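PDB 2O0A: S.cerevisiae chromosome XVI reading frame ORF YPL253c from Saccharomyces cerevisiae, which partners the minus end-directed kinesin Kar3, recruits it to microtubules and helps target or keep it at the spindle pole body; its C-terminal motor-like domain lacks a nucleotide-binding site. Local coordinates for residues Gln123-Asp137 with Ser196-Arg208. Sequence-based numbering, arbitrary orientation.
Sequences QKQYVITLQFVFLSD and SGMGIIKVQFFPR
Phe132 and Ile201 interlock on one face of the antiparallel strand pair 126-136/197-207, part of the central mixed sheet of the kinesin-like motor fold: Ile201 CD1 lies 3.9 Å from the centroid of the Phe132 ring and 11° off its normal, a CH-pi contact over the ring centre. The ring stands there because its CG is anti to the backbone N (chi1 -179°). Further along this face, Ile128 CG2 meets Val203 CG1 at 3.5 Å, and Leu130 CD1 sits over the notch formed by Ile201 CG2 and Val203 CG2. Tyr126, just after the helix, leaves this row, yet Phe205 reaches its ring: edge-to-face, planes 75° apart, with Phe205 CB also over the Tyr126 face. Phe134 lies along the backbone of 197-199, where two glycines present no side chain to its ring. Leu130, Phe132, Ile201 and Phe205 all pack on helix 105-116.

The other face is apolar at both ends, Leu135 CD2 against Ile200 CD1 (3.7 Å) and Thr129 CG2 against Phe206 CE2, with a hydrated polar patch between them. One water links Thr129 OG1 to Lys202 O; a second bridges Gln131 OE1 (2.8 Å) and Lys202 NZ. Gln131 NE2 also donates to the carbonyl oxygens of Leu167 and Ser169, and Lys202 NZ to that of Ile165. Arg208 NE donates to Gln123 O at 3.0 Å, and Val127 CG2 lies over one guanidinium face, offset toward its rim.

Paired backbone bonds from Val127/Phe206 to Val133/Ile200 fix the register; Leu135 N also donates to Met198 O. The chemistry implies an apolar seam toward helix 105-116 and, opposite, a polar patch whose buried groups water and carbonyls satisfy.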
loop_
_atom_site.group_PDB
_atom_site.type_symbol
_atom_site.label_atom_id
_atom_site.label_comp_id
_atom_site.label_asym_id
_atom_site.label_seq_id
_atom_site.Cartn_x
_atom_site.Cartn_y
_atom_site.Cartn_z
ATOM N N GLN A 123 3.411 -10.737 15.602
ATOM C CA GLN A 123 3.490 -12.188 15.856
ATOM C C GLN A 123 3.205 -12.542 17.320
ATOM O O GLN A 123 2.716 -13.637 17.609
ATOM C CB GLN A 123 4.854 -12.733 15.434
ATOM C CG GLN A 123 5.047 -12.875 13.927
ATOM C CD GLN A 123 4.276 -14.060 13.343
ATOM O OE1 GLN A 123 3.383 -14.621 13.998
ATOM N NE2 GLN A 123 4.619 -14.449 12.126
ATOM N N LYS A 124 3.489 -11.623 18.243
ATOM C CA LYS A 124 3.191 -11.887 19.661
ATOM C C LYS A 124 1.708 -11.898 19.954
ATOM O O LYS A 124 1.242 -12.662 20.807
ATOM C CB LYS A 124 3.890 -10.881 20.571
ATOM C CG LYS A 124 5.389 -10.978 20.471
ATOM C CD LYS A 124 6.078 -10.036 21.441
ATOM C CE LYS A 124 7.525 -9.782 21.037
ATOM N NZ LYS A 124 8.311 -11.036 20.860
ATOM N N GLN A 125 0.975 -11.069 19.219
ATOM C CA GLN A 125 -0.433 -10.819 19.463
ATOM C C GLN A 125 -1.371 -11.613 18.550
ATOM O O GLN A 125 -2.543 -11.790 18.891
ATOM C CB GLN A 125 -0.728 -9.334 19.292
ATOM C CG GLN A 125 0.101 -8.382 20.148
ATOM C CD GLN A 125 -0.105 -6.947 19.706
ATOM O OE1 GLN A 125 0.490 -6.488 18.729
ATOM N NE2 GLN A 125 -0.979 -6.241 20.400
ATOM N N TYR A 126 -0.865 -12.053 17.402
ATOM C CA TYR A 126 -1.717 -12.647 16.358
ATOM C C TYR A 126 -1.076 -13.848 15.708
ATOM O O TYR A 126 0.158 -13.922 15.592
ATOM C CB TYR A 126 -1.978 -11.637 15.224
ATOM C CG TYR A 126 -2.600 -10.347 15.673
ATOM C CD1 TYR A 126 -3.981 -10.226 15.816
ATOM C CD2 TYR A 126 -1.797 -9.228 15.941
ATOM C CE1 TYR A 126 -4.557 -9.030 16.240
ATOM C CE2 TYR A 126 -2.356 -8.034 16.332
ATOM C CZ TYR A 126 -3.730 -7.938 16.501
ATOM O OH TYR A 126 -4.278 -6.739 16.911
ATOM N N VAL A 127 -1.925 -14.767 15.235
ATOM C CA VAL A 127 -1.479 -15.713 14.212
ATOM C C VAL A 127 -1.788 -15.067 12.858
ATOM O O VAL A 127 -2.876 -14.529 12.642
ATOM C CB VAL A 127 -2.170 -17.084 14.323
ATOM C CG1 VAL A 127 -1.785 -17.987 13.149
ATOM C CG2 VAL A 127 -1.749 -17.766 15.623
ATOM N N ILE A 128 -0.794 -15.082 11.986
ATOM C CA ILE A 128 -0.826 -14.298 10.743
ATOM C C ILE A 128 -0.861 -15.222 9.533
ATOM O O ILE A 128 -0.037 -16.141 9.424
ATOM C CB ILE A 128 0.411 -13.349 10.661
ATOM C CG1 ILE A 128 0.411 -12.408 11.865
ATOM C CG2 ILE A 128 0.408 -12.557 9.350
ATOM C CD1 ILE A 128 1.642 -11.539 11.994
ATOM N N THR A 129 -1.822 -14.996 8.637
ATOM C CA THR A 129 -1.888 -15.760 7.388
ATOM C C THR A 129 -1.669 -14.869 6.179
ATOM O O THR A 129 -1.833 -13.655 6.259
ATOM C CB THR A 129 -3.260 -16.438 7.203
ATOM O OG1 THR A 129 -4.241 -15.448 6.892
ATOM C CG2 THR A 129 -3.668 -17.151 8.475
ATOM N N LEU A 130 -1.313 -15.489 5.064
ATOM C CA LEU A 130 -1.095 -14.753 3.826
ATOM C C LEU A 130 -1.571 -15.531 2.610
ATOM O O LEU A 130 -1.371 -16.738 2.523
ATOM C CB LEU A 130 0.394 -14.374 3.697
ATOM C CG LEU A 130 0.807 -13.421 2.562
ATOM C CD1 LEU A 130 1.973 -12.499 2.963
ATOM C CD2 LEU A 130 1.148 -14.201 1.287
ATOM N N GLN A 131 -2.208 -14.803 1.703
ATOM C CA GLN A 131 -2.491 -15.272 0.340
ATOM C C GLN A 131 -1.966 -14.228 -0.623
ATOM O O GLN A 131 -1.881 -13.056 -0.270
ATOM C CB GLN A 131 -3.995 -15.433 0.123
ATOM C CG GLN A 131 -4.614 -16.484 1.039
ATOM C CD GLN A 131 -6.102 -16.456 0.986
ATOM O OE1 GLN A 131 -6.737 -15.580 1.572
ATOM N NE2 GLN A 131 -6.684 -17.413 0.285
ATOM N N PHE A 132 -1.631 -14.649 -1.833
ATOM C CA PHE A 132 -1.031 -13.738 -2.815
ATOM C C PHE A 132 -1.459 -14.211 -4.189
ATOM O O PHE A 132 -1.107 -15.309 -4.603
ATOM C CB PHE A 132 0.500 -13.772 -2.628
ATOM C CG PHE A 132 1.291 -12.877 -3.551
ATOM C CD1 PHE A 132 0.711 -11.838 -4.268
ATOM C CD2 PHE A 132 2.662 -13.070 -3.648
ATOM C CE1 PHE A 132 1.485 -11.020 -5.114
ATOM C CE2 PHE A 132 3.445 -12.250 -4.471
ATOM C CZ PHE A 132 2.864 -11.247 -5.205
ATOM N N VAL A 133 -2.248 -13.380 -4.865
ATOM C CA VAL A 133 -2.686 -13.684 -6.223
ATOM C C VAL A 133 -2.335 -12.542 -7.168
ATOM O O VAL A 133 -2.052 -11.433 -6.730
ATOM C CB VAL A 133 -4.208 -13.947 -6.304
ATOM C CG1 VAL A 133 -4.615 -15.095 -5.387
ATOM C CG2 VAL A 133 -4.991 -12.689 -5.973
ATOM N N PHE A 134 -2.355 -12.832 -8.469
ATOM C CA PHE A 134 -2.167 -11.801 -9.483
ATOM C C PHE A 134 -3.305 -11.853 -10.492
ATOM O O PHE A 134 -3.624 -12.923 -11.006
ATOM C CB PHE A 134 -0.819 -11.963 -10.187
ATOM C CG PHE A 134 -0.494 -10.849 -11.133
ATOM C CD1 PHE A 134 -0.087 -9.613 -10.647
ATOM C CD2 PHE A 134 -0.599 -11.033 -12.507
ATOM C CE1 PHE A 134 0.215 -8.573 -11.505
ATOM C CE2 PHE A 134 -0.298 -9.992 -13.384
ATOM C CZ PHE A 134 0.110 -8.760 -12.877
ATOM N N LEU A 135 -3.918 -10.699 -10.741
ATOM C CA LEU A 135 -5.004 -10.566 -11.712
ATOM C C LEU A 135 -4.496 -9.820 -12.935
ATOM O O LEU A 135 -3.966 -8.724 -12.820
ATOM C CB LEU A 135 -6.187 -9.816 -11.089
ATOM C CG LEU A 135 -7.321 -10.530 -10.332
ATOM C CD1 LEU A 135 -6.896 -11.832 -9.629
ATOM C CD2 LEU A 135 -8.017 -9.578 -9.364
ATOM N N SER A 136 -4.644 -10.424 -14.112
ATOM C CA SER A 136 -4.197 -9.793 -15.354
ATOM C C SER A 136 -5.381 -9.223 -16.121
ATOM O O SER A 136 -6.490 -9.764 -16.049
ATOM C CB SER A 136 -3.439 -10.800 -16.222
ATOM O OG SER A 136 -2.916 -10.183 -17.385
ATOM N N ASP A 137 -5.136 -8.131 -16.847
ATOM C CA ASP A 137 -6.159 -7.476 -17.662
ATOM C C ASP A 137 -6.934 -8.496 -18.492
ATOM O O ASP A 137 -8.096 -8.783 -18.203
ATOM C CB ASP A 137 -5.544 -6.390 -18.559
ATOM C CG ASP A 137 -4.446 -6.921 -19.479
ATOM O OD1 ASP A 137 -4.032 -8.094 -19.342
ATOM O OD2 ASP A 137 -3.986 -6.148 -20.345
ATOM N N SER A 196 0.365 -6.383 -17.646
ATOM C CA SER A 196 -0.631 -5.581 -16.935
ATOM C C SER A 196 -1.466 -6.399 -15.954
ATOM O O SER A 196 -1.757 -7.575 -16.184
ATOM C CB SER A 196 -1.552 -4.863 -17.928
ATOM O OG SER A 196 -2.695 -4.339 -17.268
ATOM N N GLY A 197 -1.849 -5.752 -14.856
ATOM C CA GLY A 197 -2.768 -6.326 -13.896
ATOM C C GLY A 197 -2.579 -5.771 -12.499
ATOM O O GLY A 197 -2.206 -4.619 -12.315
ATOM N N MET A 198 -2.812 -6.618 -11.511
ATOM C CA MET A 198 -2.804 -6.172 -10.134
ATOM C C MET A 198 -2.459 -7.330 -9.215
ATOM O O MET A 198 -3.072 -8.397 -9.283
ATOM C CB MET A 198 -4.177 -5.620 -9.783
ATOM C CG MET A 198 -4.303 -5.043 -8.369
ATOM S SD MET A 198 -5.899 -4.242 -8.101
ATOM C CE MET A 198 -6.949 -5.664 -7.963
ATOM N N GLY A 199 -1.474 -7.122 -8.350
ATOM C CA GLY A 199 -1.225 -8.086 -7.291
ATOM C C GLY A 199 -2.113 -7.816 -6.085
ATOM O O GLY A 199 -2.382 -6.661 -5.743
ATOM N N ILE A 200 -2.583 -8.885 -5.451
ATOM C CA ILE A 200 -3.344 -8.775 -4.212
ATOM C C ILE A 200 -2.733 -9.695 -3.172
ATOM O O ILE A 200 -2.670 -10.911 -3.360
ATOM C CB ILE A 200 -4.823 -9.188 -4.365
ATOM C CG1 ILE A 200 -5.502 -8.387 -5.477
ATOM C CG2 ILE A 200 -5.551 -9.042 -3.027
ATOM C CD1 ILE A 200 -6.849 -8.977 -5.909
ATOM N N ILE A 201 -2.282 -9.107 -2.071
ATOM C CA ILE A 201 -1.866 -9.887 -0.922
ATOM C C ILE A 201 -2.889 -9.660 0.173
ATOM O O ILE A 201 -3.182 -8.536 0.498
ATOM C CB ILE A 201 -0.433 -9.507 -0.481
ATOM C CG1 ILE A 201 0.555 -10.227 -1.394
ATOM C CG2 ILE A 201 -0.174 -9.892 1.000
ATOM C CD1 ILE A 201 2.000 -9.851 -1.208
ATOM N N LYS A 202 -3.469 -10.740 0.680
ATOM C CA LYS A 202 -4.415 -10.637 1.781
ATOM C C LYS A 202 -3.781 -11.274 3.002
ATOM O O LYS A 202 -3.326 -12.427 2.954
ATOM C CB LYS A 202 -5.737 -11.341 1.435
ATOM C CG LYS A 202 -6.720 -11.326 2.602
ATOM C CD LYS A 202 -7.992 -12.040 2.229
ATOM C CE LYS A 202 -8.987 -11.894 3.386
ATOM N NZ LYS A 202 -10.187 -12.787 3.213
ATOM N N VAL A 203 -3.708 -10.503 4.086
ATOM C CA VAL A 203 -3.134 -10.973 5.340
ATOM C C VAL A 203 -4.264 -10.966 6.364
ATOM O O VAL A 203 -5.009 -9.980 6.475
ATOM C CB VAL A 203 -1.971 -10.051 5.803
ATOM C CG1 VAL A 203 -1.465 -10.456 7.188
ATOM C CG2 VAL A 203 -0.829 -10.068 4.784
ATOM N N GLN A 204 -4.420 -12.062 7.105
ATOM C CA GLN A 204 -5.393 -12.090 8.200
ATOM C C GLN A 204 -4.627 -12.103 9.519
ATOM O O GLN A 204 -3.645 -12.831 9.659
ATOM C CB GLN A 204 -6.255 -13.339 8.127
ATOM C CG GLN A 204 -7.070 -13.470 6.863
ATOM C CD GLN A 204 -7.840 -14.787 6.843
ATOM O OE1 GLN A 204 -7.255 -15.877 6.802
ATOM N NE2 GLN A 204 -9.147 -14.685 6.908
ATOM N N PHE A 205 -5.091 -11.303 10.465
ATOM C CA PHE A 205 -4.520 -11.262 11.806
ATOM C C PHE A 205 -5.538 -11.866 12.780
ATOM O O PHE A 205 -6.549 -11.236 13.053
ATOM C CB PHE A 205 -4.226 -9.809 12.219
ATOM C CG PHE A 205 -3.146 -9.139 11.391
ATOM C CD1 PHE A 205 -1.800 -9.203 11.781
ATOM C CD2 PHE A 205 -3.485 -8.440 10.238
ATOM C CE1 PHE A 205 -0.782 -8.590 11.002
ATOM C CE2 PHE A 205 -2.486 -7.801 9.468
ATOM C CZ PHE A 205 -1.137 -7.890 9.846
ATOM N N PHE A 206 -5.268 -13.075 13.277
ATOM C CA PHE A 206 -6.169 -13.755 14.211
ATOM C C PHE A 206 -5.657 -13.541 15.626
ATOM O O PHE A 206 -4.564 -14.005 15.955
ATOM C CB PHE A 206 -6.200 -15.254 13.925
ATOM C CG PHE A 206 -6.907 -15.615 12.667
ATOM C CD1 PHE A 206 -8.286 -15.806 12.669
ATOM C CD2 PHE A 206 -6.207 -15.752 11.476
ATOM C CE1 PHE A 206 -8.965 -16.154 11.499
ATOM C CE2 PHE A 206 -6.890 -16.095 10.300
ATOM C CZ PHE A 206 -8.264 -16.289 10.321
ATOM N N PRO A 207 -6.433 -12.850 16.474
ATOM C CA PRO A 207 -5.915 -12.588 17.817
ATOM C C PRO A 207 -5.717 -13.864 18.619
ATOM O O PRO A 207 -6.586 -14.758 18.620
ATOM C CB PRO A 207 -7.009 -11.723 18.455
ATOM C CG PRO A 207 -8.236 -12.043 17.703
ATOM C CD PRO A 207 -7.771 -12.256 16.284
ATOM N N ARG A 208 -4.573 -13.943 19.291
ATOM C CA ARG A 208 -4.258 -15.090 20.138
ATOM C C ARG A 208 -5.134 -15.105 21.381
ATOM O O ARG A 208 -5.573 -14.051 21.855
ATOM C CB ARG A 208 -2.774 -15.075 20.516
ATOM C CG ARG A 208 -1.855 -15.272 19.319
ATOM C CD ARG A 208 -0.386 -15.332 19.707
ATOM N NE ARG A 208 0.482 -15.355 18.529
ATOM C CZ ARG A 208 0.878 -16.451 17.883
ATOM N NH1 ARG A 208 0.507 -17.660 18.306
ATOM N NH2 ARG A 208 1.664 -16.341 16.811
HETATM O O HOH W 1 -4.770 -14.564 4.232
HETATM O O HOH W 2 -9.486 -15.268 1.747
#